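Local coordinates for phosphoenolpyruvate-protein phosphotransferase (Acinetobacter sp., PDB 3CI6) that probably transfers a phosphoryl group from phosphoenolpyruvate to a histidine of its protein substrate, and is represented here by its GAF domain, at residues C45-L50 and G130-Q135; G80-V85 and N115-V120. One frame throughout, in Å; residues are numbered along the deposited sequence. Where two conformers were deposited one is given.

Interaction 1 (C45-L50 and G130-Q135); sequences CSIYLL and GVLVVQ
Ser46 and Tyr48 pair with Val133 and Val131 as the two hydrogen-bonded sites of an antiparallel ladder, in which strands 45-50 and 130-135 run 4.6 Å apart at 170° between their directions. Each of these pairs closes a two-bond ring. Ser46 N donates to Val133 O, and Val133 N returns the bond to Ser46 O, 2.8 Å long and almost straight. Tyr48 and Val131 exchange a second pair, Tyr48 N to Val131 O and Val131 N to Tyr48 O.

On the face of Tyr48 and Val133, the ring of Tyr48 lies back along its own strand toward Ser46, its CD1/CE1 side facing Val133. CG of Tyr48 stands beside its own backbone N (chi1 -64°), which brings CE1 to 3.9 Å from Val133 CG2 at an oblique angle and sets an edge of the ring toward Val131 O. One water links the polar ends here: it lies 2.7 Å from Ser46 OG, donates to Gln135 OE1 at 2.8 Å and is only weakly held by Tyr48 OH. Ser46 OG also bonds to Ser62 OG on the next strand.

The other face is apolar. Cys45 SG, swung anti to the backbone N (chi1 179°), rests 3.7 Å from Leu132 CD1 and 4.1 Å from Val134 CG2, while Ile47, modelled in two conformers, lies on the same face. Helices 25-40 and 144-167 cover this side, as expected of the central sheet in a GAF domain, and Leu49 here also touches the bound 1-ethoxy-2-(2-ethoxyethoxy)ethane. The chemistry thus divides by face: hydrocarbon and sulfur meet the helices, whereas the opposite face keeps a buried, water-bridged polar group beside the contact of the Tyr48 ring with Val133.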
loop_
_atom_site.group_PDB
_atom_site.type_symbol
_atom_site.label_atom_id
_atom_site.label_comp_id
_atom_site.label_asym_id
_atom_site.label_seq_id
_atom_site.Cartn_x
_atom_site.Cartn_y
_atom_site.Cartn_z
ATOM N N CYS B 45 -9.005 -12.663 10.999
ATOM C CA CYS B 45 -8.653 -11.899 9.812
ATOM C C CYS B 45 -8.126 -12.869 8.771
ATOM O O CYS B 45 -7.202 -13.616 9.052
ATOM C CB CYS B 45 -7.611 -10.875 10.145
ATOM S SG CYS B 45 -7.110 -9.889 8.666
ATOM N N SER B 46 -8.731 -12.847 7.600
ATOM C CA SER B 46 -8.358 -13.748 6.521
ATOM C C SER B 46 -8.219 -12.999 5.226
ATOM O O SER B 46 -8.854 -11.970 5.023
ATOM C CB SER B 46 -9.431 -14.800 6.321
ATOM O OG SER B 46 -9.783 -15.476 7.505
ATOM N N ILE B 47 -7.459 -13.581 4.305
ATOM C CA ILE B 47 -7.347 -13.003 2.977
ATOM C C ILE B 47 -7.604 -14.074 1.935
ATOM O O ILE B 47 -7.096 -15.206 2.014
ATOM C CB ILE B 47 -5.998 -12.307 2.753
ATOM C CG1 ILE B 47 -5.961 -11.597 1.399
ATOM C CG2 ILE B 47 -4.849 -13.282 2.924
ATOM C CD1 ILE B 47 -6.995 -10.610 1.219
ATOM N N TYR B 48 -8.504 -13.734 1.026
ATOM C CA TYR B 48 -8.874 -14.587 -0.093
ATOM C C TYR B 48 -8.329 -13.935 -1.341
ATOM O O TYR B 48 -8.623 -12.756 -1.642
ATOM C CB TYR B 48 -10.429 -14.702 -0.181
ATOM C CG TYR B 48 -11.066 -15.374 0.980
ATOM C CD1 TYR B 48 -11.375 -14.631 2.098
ATOM C CD2 TYR B 48 -11.369 -16.740 0.993
ATOM C CE1 TYR B 48 -11.948 -15.200 3.217
ATOM C CE2 TYR B 48 -11.934 -17.297 2.121
ATOM C CZ TYR B 48 -12.215 -16.513 3.214
ATOM O OH TYR B 48 -12.783 -17.030 4.400
ATOM N N LEU B 49 -7.582 -14.673 -2.145
ATOM C CA LEU B 49 -7.048 -14.113 -3.379
ATOM C C LEU B 49 -7.798 -14.647 -4.578
ATOM O O LEU B 49 -8.203 -15.826 -4.617
ATOM C CB LEU B 49 -5.555 -14.422 -3.555
ATOM C CG LEU B 49 -4.636 -13.753 -2.534
ATOM C CD1 LEU B 49 -3.199 -13.967 -3.022
ATOM C CD2 LEU B 49 -5.000 -12.274 -2.352
ATOM N N LEU B 50 -8.052 -13.796 -5.550
ATOM C CA LEU B 50 -8.706 -14.234 -6.769
ATOM C C LEU B 50 -7.723 -15.083 -7.590
ATOM O O LEU B 50 -6.681 -14.587 -8.005
ATOM C CB LEU B 50 -9.232 -13.003 -7.533
ATOM C CG LEU B 50 -10.446 -13.219 -8.447
ATOM C CD1 LEU B 50 -10.982 -11.893 -9.008
ATOM C CD2 LEU B 50 -10.050 -14.205 -9.545
ATOM N N GLY B 130 -8.318 -9.645 -4.774
ATOM C CA GLY B 130 -8.688 -10.448 -3.583
ATOM C C GLY B 130 -9.578 -9.647 -2.668
ATOM O O GLY B 130 -9.972 -8.538 -3.007
ATOM N N VAL B 131 -9.904 -10.250 -1.539
ATOM C CA VAL B 131 -10.757 -9.655 -0.527
ATOM C C VAL B 131 -10.179 -9.996 0.830
ATOM O O VAL B 131 -9.895 -11.129 1.131
ATOM C CB VAL B 131 -12.206 -10.174 -0.630
ATOM C CG1 VAL B 131 -13.027 -9.589 0.534
ATOM C CG2 VAL B 131 -12.811 -9.850 -2.006
ATOM N N LEU B 132 -10.024 -8.966 1.654
ATOM C CA LEU B 132 -9.645 -9.129 3.047
ATOM C C LEU B 132 -10.899 -9.153 3.899
ATOM O O LEU B 132 -11.801 -8.329 3.709
ATOM C CB LEU B 132 -8.746 -7.982 3.458
ATOM C CG LEU B 132 -8.484 -8.133 4.934
ATOM C CD1 LEU B 132 -7.191 -8.700 5.117
ATOM C CD2 LEU B 132 -8.845 -6.927 5.773
ATOM N N VAL B 133 -10.978 -10.120 4.817
ATOM C CA VAL B 133 -12.147 -10.280 5.661
ATOM C C VAL B 133 -11.748 -10.229 7.127
ATOM O O VAL B 133 -10.847 -10.946 7.546
ATOM C CB VAL B 133 -12.819 -11.609 5.355
ATOM C CG1 VAL B 133 -13.922 -11.866 6.340
ATOM C CG2 VAL B 133 -13.327 -11.644 3.881
ATOM N N VAL B 134 -12.420 -9.391 7.904
ATOM C CA VAL B 134 -12.319 -9.342 9.353
ATOM C C VAL B 134 -13.665 -9.796 9.900
ATOM O O VAL B 134 -14.733 -9.315 9.467
ATOM C CB VAL B 134 -11.932 -7.927 9.818
ATOM C CG1 VAL B 134 -12.258 -7.715 11.265
ATOM C CG2 VAL B 134 -10.456 -7.642 9.521
ATOM N N GLN B 135 -13.654 -10.763 10.798
ATOM C CA GLN B 135 -14.892 -11.290 11.389
ATOM C C GLN B 135 -14.772 -11.365 12.894
ATOM O O GLN B 135 -13.685 -11.580 13.425
ATOM C CB GLN B 135 -15.215 -12.683 10.869
ATOM C CG GLN B 135 -15.636 -12.676 9.412
ATOM C CD GLN B 135 -15.797 -14.086 8.890
ATOM O OE1 GLN B 135 -14.824 -14.853 8.788
ATOM N NE2 GLN B 135 -17.050 -14.463 8.615
HETATM O O HOH W 1 -12.490 -15.198 7.262
#

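Interaction 2 (G80-V85 and N115-V120); sequences GLVGLV and NSFLGV
Leu81 and Phe117 make the aromatic part of this contact, a CH-pi interaction between helix 80-85 and strand 116-120. Leu81 CB stands over one face of the ring, 4.0 Å from its centroid and 22° off the normal, displaced toward the rim, where CZ is the nearest ring atom. From there the leucine runs back across the ring against the direction in which Phe117 extends, and its CD1 ends 4.0 Å from Phe117 CG. One side chain therefore covers the ring at both its outer and its inner end. Phe117 can present itself in this way because its CG is anti to the backbone N (chi1 176°), which carries the ring out from the strand and up to the first turn of the helix.

The setting is that of a GAF domain, in which a central antiparallel sheet has long helices on one side and shorter connecting elements on the other. Helix 80-88 belongs to the latter group. Its short segment crosses the strand at -34°, with axes 8.4 Å apart at their closest, while Leu118 and Val120 turn from it toward helix 144-167.

Van der Waals contacts of the valines complete the interface. One turn along the helix from Leu81, Val85 CG2 approaches the Phe117 ring at its edge, 4.1 Å from CE1, and also lies 4.0 Å from Gly119 CA; with no side chain on Gly119, the valine methyl packs directly against the strand backbone. The second branch, Val85 CG1, sits 3.8 Å from Val120 C. Val82, the neighbour of Leu81, contributes a looser touch, CG2 to Phe117 CE2 at 4.4 Å, and also touches Val131 and Val133 on strand 127-136, the latter of which also meets Phe117.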
loop_
_atom_site.group_PDB
_atom_site.type_symbol
_atom_site.label_atom_id
_atom_site.label_comp_id
_atom_site.label_asym_id
_atom_site.label_seq_id
_atom_site.Cartn_x
_atom_site.Cartn_y
_atom_site.Cartn_z
ATOM N N GLY B 80 -21.706 -15.086 -2.142
ATOM C CA GLY B 80 -21.799 -14.592 -0.791
ATOM C C GLY B 80 -21.237 -13.190 -0.584
ATOM O O GLY B 80 -21.078 -12.416 -1.531
ATOM N N LEU B 81 -20.997 -12.849 0.675
ATOM C CA LEU B 81 -20.469 -11.512 0.984
ATOM C C LEU B 81 -19.077 -11.256 0.423
ATOM O O LEU B 81 -18.788 -10.128 -0.009
ATOM C CB LEU B 81 -20.499 -11.227 2.489
ATOM C CG LEU B 81 -21.880 -11.136 3.121
ATOM C CD1 LEU B 81 -21.777 -11.234 4.653
ATOM C CD2 LEU B 81 -22.556 -9.823 2.604
ATOM N N VAL B 82 -18.196 -12.265 0.409
ATOM C CA VAL B 82 -16.880 -12.070 -0.186
ATOM C C VAL B 82 -17.018 -11.767 -1.683
ATOM O O VAL B 82 -16.386 -10.829 -2.225
ATOM C CB VAL B 82 -15.942 -13.299 0.059
ATOM C CG1 VAL B 82 -14.686 -13.220 -0.776
ATOM C CG2 VAL B 82 -15.657 -13.481 1.580
ATOM N N GLY B 83 -17.859 -12.547 -2.366
ATOM C CA GLY B 83 -18.108 -12.272 -3.783
ATOM C C GLY B 83 -18.656 -10.875 -3.992
ATOM O O GLY B 83 -18.306 -10.204 -4.974
ATOM N N LEU B 84 -19.520 -10.416 -3.080
ATOM C CA LEU B 84 -20.145 -9.118 -3.252
ATOM C C LEU B 84 -19.135 -7.987 -3.115
ATOM O O LEU B 84 -19.183 -7.020 -3.876
ATOM C CB LEU B 84 -21.272 -8.923 -2.243
ATOM C CG LEU B 84 -22.142 -7.683 -2.407
ATOM C CD1 LEU B 84 -22.948 -7.727 -3.686
ATOM C CD2 LEU B 84 -23.086 -7.518 -1.215
ATOM N N VAL B 85 -18.206 -8.130 -2.176
ATOM C CA VAL B 85 -17.146 -7.149 -1.993
ATOM C C VAL B 85 -16.360 -7.040 -3.300
ATOM O O VAL B 85 -16.042 -5.948 -3.782
ATOM C CB VAL B 85 -16.190 -7.509 -0.856
ATOM C CG1 VAL B 85 -14.977 -6.608 -0.831
ATOM C CG2 VAL B 85 -16.915 -7.454 0.529
ATOM N N ASN B 115 -20.970 -12.855 13.722
ATOM C CA ASN B 115 -22.043 -11.902 13.508
ATOM C C ASN B 115 -21.589 -10.516 13.136
ATOM O O ASN B 115 -22.406 -9.614 13.032
ATOM C CB ASN B 115 -22.939 -11.844 14.734
ATOM C CG ASN B 115 -23.740 -13.123 14.908
ATOM O OD1 ASN B 115 -24.280 -13.656 13.935
ATOM N ND2 ASN B 115 -23.718 -13.666 16.098
ATOM N N SER B 116 -20.286 -10.329 12.929
ATOM C CA SER B 116 -19.783 -9.104 12.314
ATOM C C SER B 116 -18.901 -9.479 11.117
ATOM O O SER B 116 -18.194 -10.474 11.149
ATOM C CB SER B 116 -18.988 -8.273 13.320
ATOM O OG SER B 116 -17.660 -8.757 13.414
ATOM N N PHE B 117 -18.981 -8.671 10.062
ATOM C CA PHE B 117 -18.236 -8.910 8.835
ATOM C C PHE B 117 -17.740 -7.565 8.325
ATOM O O PHE B 117 -18.523 -6.653 8.131
ATOM C CB PHE B 117 -19.155 -9.507 7.770
ATOM C CG PHE B 117 -18.500 -9.713 6.428
ATOM C CD1 PHE B 117 -18.524 -8.708 5.484
ATOM C CD2 PHE B 117 -17.857 -10.897 6.100
ATOM C CE1 PHE B 117 -17.966 -8.878 4.262
ATOM C CE2 PHE B 117 -17.277 -11.084 4.849
ATOM C CZ PHE B 117 -17.303 -10.065 3.945
ATOM N N LEU B 118 -16.451 -7.489 8.075
ATOM C CA LEU B 118 -15.837 -6.321 7.470
ATOM C C LEU B 118 -14.968 -6.796 6.322
ATOM O O LEU B 118 -13.929 -7.419 6.528
ATOM C CB LEU B 118 -15.017 -5.559 8.511
ATOM C CG LEU B 118 -14.084 -4.455 8.045
ATOM C CD1 LEU B 118 -14.744 -3.451 7.127
ATOM C CD2 LEU B 118 -13.479 -3.730 9.283
ATOM N N GLY B 119 -15.448 -6.578 5.104
ATOM C CA GLY B 119 -14.743 -7.055 3.883
ATOM C C GLY B 119 -14.226 -5.863 3.105
ATOM O O GLY B 119 -14.967 -4.868 2.933
ATOM N N VAL B 120 -12.973 -5.956 2.652
ATOM C CA VAL B 120 -12.287 -4.855 2.025
ATOM C C VAL B 120 -11.687 -5.377 0.712
ATOM O O VAL B 120 -11.001 -6.405 0.711
ATOM C CB VAL B 120 -11.175 -4.296 2.930
ATOM C CG1 VAL B 120 -10.542 -3.112 2.253
ATOM C CG2 VAL B 120 -11.743 -3.914 4.280
#

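How the interactions relate
Interactions 1 and 2 have centres 9 Å apart and share one antiparallel sheet, in which strand 127-136 lies between strands 44-51 and 116-124. Interaction 1 joins two strands at the middle of the domain; interaction 2 lays helix 80-88 on the sheet next to it. Along the chain, the second is nested within the loop closed by the first. Strands 116-124 and 127-136 follow each other, and probable hydrogen bonds from Val134 N to Leu118 O and from Val120 N to Leu132 O tie the two contacts, as does Val131 CG2 packing against Val82 O. Sheet pairing and helix packing thus form one continuous GAF-domain core.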